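PDB 4HDT: 3-hydroxyisobutyryl-CoA hydrolase from Mycobacterium thermoresistibile, which probably hydrolyses 3-hydroxy-2-methylpropanoyl-CoA (3-hydroxyisobutyryl-CoA) to 3-hydroxy-2-methylpropanoate and free coenzyme A, as a member of the crotonase-like family. Local coordinates for residues L24-A29 against H35-T40; G119-G124 against T136-P141. All blocks are in the same frame, centred on the assembly; numbering follows the deposited sequence.

Interaction 1: L24-A29 against H35-T40; sequences LNRPKA and HGMVTT. With ZN (zinc ion), chain D; ACT (acetate ion), chain H.
A small, partly buried van der Waals contact, made on the helix side by Met37 alone, joins the first turn of helix 35-49 to the end of strand 19-24 and the loop that follows. The thioether reaches from the helix to the loop. With CG anti to its own carbonyl carbon (chi1 -66°) and a bend at chi3 (70°), the Met37 chain carries SD to the aliphatic part of Arg26 and turns CE toward Leu24. Arg26 CD lies 3.7 Å from Met37 SD, and Arg26 CG is almost as close, at 3.8 Å from the same sulfur. Met37 CE ends 4.1 Å from Leu24 CD2, the two side chains crossing at about a right angle. The sulfur stands obliquely to the guanidinium, whose polar work is done beyond the contact: NH1 forms a salt bridge with Asp72 and a hydrogen bond with Ser32. Those bonds hold the arginine's end while its methylene groups pack on the methionine.

Val11 of strand 11-16 and Asp10 also touch Met37. At the N-terminal end of the same helix, a feature of this structure is a zinc ion bound by His35 ND1 at 2.1 Å together with Glu86; His35 NE2 is hydrogen-bonded to Asp93, and His35 N donates to an acetate O at 3.0 Å. The connection itself is the first strand-to-helix passage of the crotonase fold.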
# COMPACT_ATOMS: atom_id res chain seq x y z
N LEU A 24 -3.70 -12.94 -9.14
CA LEU A 24 -2.62 -12.19 -9.77
C LEU A 24 -1.57 -13.21 -10.24
O LEU A 24 -1.29 -14.15 -9.51
CB LEU A 24 -1.96 -11.27 -8.75
CG LEU A 24 -2.91 -10.27 -8.12
CD1 LEU A 24 -2.13 -9.41 -7.19
CD2 LEU A 24 -3.62 -9.42 -9.17
N ASN A 25 -1.06 -13.06 -11.47
CA ASN A 25 -0.31 -14.17 -12.08
C ASN A 25 0.90 -13.69 -12.87
O ASN A 25 1.03 -13.98 -14.06
CB ASN A 25 -1.25 -15.03 -12.96
CG ASN A 25 -0.59 -16.28 -13.49
OD1 ASN A 25 0.21 -16.94 -12.78
ND2 ASN A 25 -0.86 -16.59 -14.75
N ARG A 26 1.81 -13.03 -12.18
CA ARG A 26 3.16 -12.79 -12.68
C ARG A 26 4.13 -13.25 -11.58
O ARG A 26 4.85 -12.44 -10.98
CB ARG A 26 3.36 -11.33 -13.03
CG ARG A 26 2.30 -10.79 -13.99
CD ARG A 26 2.76 -9.62 -14.83
NE ARG A 26 3.47 -8.63 -14.08
CZ ARG A 26 4.40 -7.81 -14.56
NH1 ARG A 26 4.96 -6.93 -13.73
NH2 ARG A 26 4.73 -7.82 -15.85
N PRO A 27 4.13 -14.55 -11.28
CA PRO A 27 4.89 -14.95 -10.08
C PRO A 27 6.42 -14.70 -10.13
O PRO A 27 7.02 -14.49 -9.07
CB PRO A 27 4.58 -16.43 -9.93
CG PRO A 27 4.12 -16.87 -11.27
CD PRO A 27 3.38 -15.67 -11.84
N LYS A 28 7.01 -14.71 -11.33
CA LYS A 28 8.44 -14.42 -11.43
C LYS A 28 8.75 -12.96 -11.01
O LYS A 28 9.88 -12.70 -10.57
CB LYS A 28 8.97 -14.74 -12.82
CG LYS A 28 8.95 -16.23 -13.11
CD LYS A 28 9.31 -16.57 -14.54
CE LYS A 28 9.16 -18.06 -14.78
NZ LYS A 28 9.79 -18.48 -16.06
N ALA A 29 7.75 -12.07 -11.05
CA ALA A 29 7.85 -10.66 -10.61
C ALA A 29 7.13 -10.42 -9.24
O ALA A 29 6.77 -9.29 -8.91
CB ALA A 29 7.26 -9.72 -11.66
N HIS A 35 -0.71 -2.17 -15.87
CA HIS A 35 -1.94 -1.43 -16.13
C HIS A 35 -3.01 -2.43 -16.58
O HIS A 35 -4.19 -2.34 -16.19
CB HIS A 35 -1.63 -0.37 -17.18
CG HIS A 35 -2.74 0.58 -17.39
ND1 HIS A 35 -2.73 1.53 -18.38
CD2 HIS A 35 -3.89 0.76 -16.69
CE1 HIS A 35 -3.85 2.24 -18.31
NE2 HIS A 35 -4.56 1.81 -17.28
N GLY A 36 -2.61 -3.41 -17.39
CA GLY A 36 -3.52 -4.46 -17.81
C GLY A 36 -4.16 -5.26 -16.69
O GLY A 36 -5.36 -5.57 -16.72
N MET A 37 -3.37 -5.57 -15.66
CA MET A 37 -3.92 -6.31 -14.52
C MET A 37 -4.95 -5.48 -13.76
O MET A 37 -5.99 -6.01 -13.34
CB MET A 37 -2.77 -6.74 -13.58
CG MET A 37 -1.81 -7.76 -14.22
SD MET A 37 -0.21 -7.93 -13.41
CE MET A 37 -0.62 -8.73 -11.86
N VAL A 38 -4.61 -4.22 -13.53
CA VAL A 38 -5.56 -3.26 -12.92
C VAL A 38 -6.87 -3.19 -13.70
O VAL A 38 -7.96 -3.30 -13.12
CB VAL A 38 -4.88 -1.88 -12.74
CG1 VAL A 38 -5.87 -0.77 -12.53
CG2 VAL A 38 -3.85 -1.96 -11.62
N THR A 39 -6.81 -3.05 -15.03
CA THR A 39 -8.06 -2.94 -15.78
C THR A 39 -8.87 -4.25 -15.80
O THR A 39 -10.09 -4.23 -15.77
CB THR A 39 -7.78 -2.41 -17.20
OG1 THR A 39 -6.82 -3.24 -17.83
CG2 THR A 39 -7.23 -1.06 -17.13
N THR A 40 -8.20 -5.41 -15.82
CA THR A 40 -8.89 -6.68 -15.70
C THR A 40 -9.66 -6.78 -14.37
O THR A 40 -10.84 -7.15 -14.33
CB THR A 40 -7.90 -7.86 -15.85
OG1 THR A 40 -7.41 -7.86 -17.20
CG2 THR A 40 -8.59 -9.20 -15.58
ZN ZN D . -1.64 1.99 -20.10
C ACT H . 2.08 0.28 -15.63
O ACT H . 1.84 -0.71 -16.39
OXT ACT H . 1.96 1.46 -16.04
CH3 ACT H . 2.57 0.09 -14.22

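Interaction 2: G119-G124 against T136-P141; sequences GGVGVG and TKMAMP
Val121 meets Met138 and Met140 in the buried core of the crotonase fold, where the short glycine-rich helix 119-124 packs against strand 137-139 and the residues just after it. Its side chain points from the helix toward the strand segment and carries the whole helix side of the apolar contact. Met140 is modelled in two conformers; in the one described, SD rests against both CB and CG2 of Val121, each at 3.7 Å, the side chains meeting at a slant. Val121 CG2 also lies 3.8 Å from Met138 CG and 3.8 Å from Ala139 O, spanning successive residues.

Met138 stretches out with CG anti to its backbone N (chi1 -171°) and touches the valine through that methylene; Met140, in the conformer described, folds at chi2 and chi3 to present its sulfur.

Around this first shell, Phe185 packs on both Val121 and Met138, Phe175 touches Met138, and Pro149 lies against Met140. Strand 137-139 pairs in parallel with strand 115-117, through backbone bonds of Lys137 and Ala139 to Val116. In crotonase-family enzymes the N-terminal end of this helix contributes a backbone N-H to the oxyanion hole for the thioester carbonyl, so the packing probably helps place that end here. Ser110 OG and Tyr108 OH hydrogen-bond to the carbonyls of Gly124 and Val123 at the C-terminal end. Within the helix, Gly124 N donates to Gly120 O at 3.0 Å.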
# COMPACT_ATOMS: atom_id res chain seq x y z
N GLY A 119 1.52 -1.10 -4.25
CA GLY A 119 0.29 -1.49 -4.95
C GLY A 119 -0.39 -2.75 -4.50
O GLY A 119 -1.59 -2.90 -4.64
N GLY A 120 0.36 -3.70 -3.89
CA GLY A 120 -0.25 -4.90 -3.31
C GLY A 120 -1.12 -4.58 -2.09
O GLY A 120 -2.18 -5.16 -1.91
N VAL A 121 -0.67 -3.64 -1.28
CA VAL A 121 -1.53 -3.06 -0.23
C VAL A 121 -2.77 -2.43 -0.85
O VAL A 121 -3.89 -2.61 -0.37
CB VAL A 121 -0.77 -2.02 0.65
CG1 VAL A 121 -1.74 -1.37 1.65
CG2 VAL A 121 0.37 -2.72 1.39
N GLY A 122 -2.61 -1.72 -1.96
CA GLY A 122 -3.78 -1.11 -2.60
C GLY A 122 -4.87 -2.08 -3.05
O GLY A 122 -6.03 -1.76 -2.96
N VAL A 123 -4.50 -3.26 -3.57
CA VAL A 123 -5.51 -4.23 -3.98
C VAL A 123 -6.01 -5.12 -2.84
O VAL A 123 -7.12 -5.65 -2.93
CB VAL A 123 -5.07 -5.09 -5.23
CG1 VAL A 123 -5.09 -4.25 -6.50
CG2 VAL A 123 -3.75 -5.78 -5.05
N GLY A 124 -5.21 -5.26 -1.77
CA GLY A 124 -5.62 -6.12 -0.66
C GLY A 124 -6.26 -5.43 0.54
O GLY A 124 -7.24 -5.94 1.11
N THR A 136 3.42 -13.05 6.15
CA THR A 136 3.19 -11.69 5.68
C THR A 136 4.34 -10.73 6.01
O THR A 136 4.79 -10.65 7.17
CB THR A 136 1.85 -11.16 6.24
OG1 THR A 136 0.79 -12.04 5.79
CG2 THR A 136 1.60 -9.69 5.83
N LYS A 137 4.83 -10.04 4.97
CA LYS A 137 5.81 -8.96 5.07
C LYS A 137 5.21 -7.80 4.31
O LYS A 137 5.28 -7.76 3.07
CB LYS A 137 7.19 -9.39 4.55
CG LYS A 137 7.75 -10.51 5.44
CD LYS A 137 9.16 -10.92 5.10
CE LYS A 137 9.65 -12.04 6.02
NZ LYS A 137 9.03 -13.39 5.70
N MET A 138 4.58 -6.89 5.05
CA MET A 138 3.79 -5.80 4.46
C MET A 138 4.53 -4.50 4.62
O MET A 138 5.15 -4.26 5.64
CB MET A 138 2.40 -5.73 5.11
CG MET A 138 1.42 -4.77 4.41
SD MET A 138 -0.27 -4.82 5.07
CE MET A 138 -0.81 -6.45 4.69
N ALA A 139 4.48 -3.65 3.61
CA ALA A 139 5.16 -2.37 3.70
C ALA A 139 4.62 -1.37 2.73
O ALA A 139 3.98 -1.74 1.72
CB ALA A 139 6.66 -2.53 3.45
N MET A 140 4.82 -0.09 3.06
CA MET A 140 4.68 1.04 2.14
C MET A 140 6.05 1.70 2.00
O MET A 140 6.40 2.63 2.73
CB MET A 140 3.59 2.02 2.63
CG MET A 140 2.21 1.38 2.76
SD MET A 140 1.51 0.82 1.19
CE MET A 140 1.30 2.38 0.30
N PRO A 141 6.88 1.17 1.09
CA PRO A 141 8.31 1.53 1.02
C PRO A 141 8.67 2.66 0.04
O PRO A 141 9.87 2.86 -0.29
CB PRO A 141 8.89 0.22 0.52
CG PRO A 141 7.89 -0.20 -0.48
CD PRO A 141 6.55 0.11 0.13

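Overall arrangement
The two contacts follow one another along the chain. Their centres lie 15 Å apart, and their nearest atoms come within about 5 Å without touching. Interaction 2 is the deeper, its centre about 4 Å from the centre of the chain against about 16 Å for interaction 1. Interaction 1 ties the end of strand 19-24 to the next helix, whereas interaction 2 joins a helix to a strand of the smaller two-stranded parallel sheet. A zinc ion sits at the start of the helix used by interaction 1, bound by His35 and Glu86. Interaction 2 lies away from the zinc sites, but its helix 119-124 probably borders the active site, its N-terminal end helping to form the oxyanion hole as in crotonase relatives.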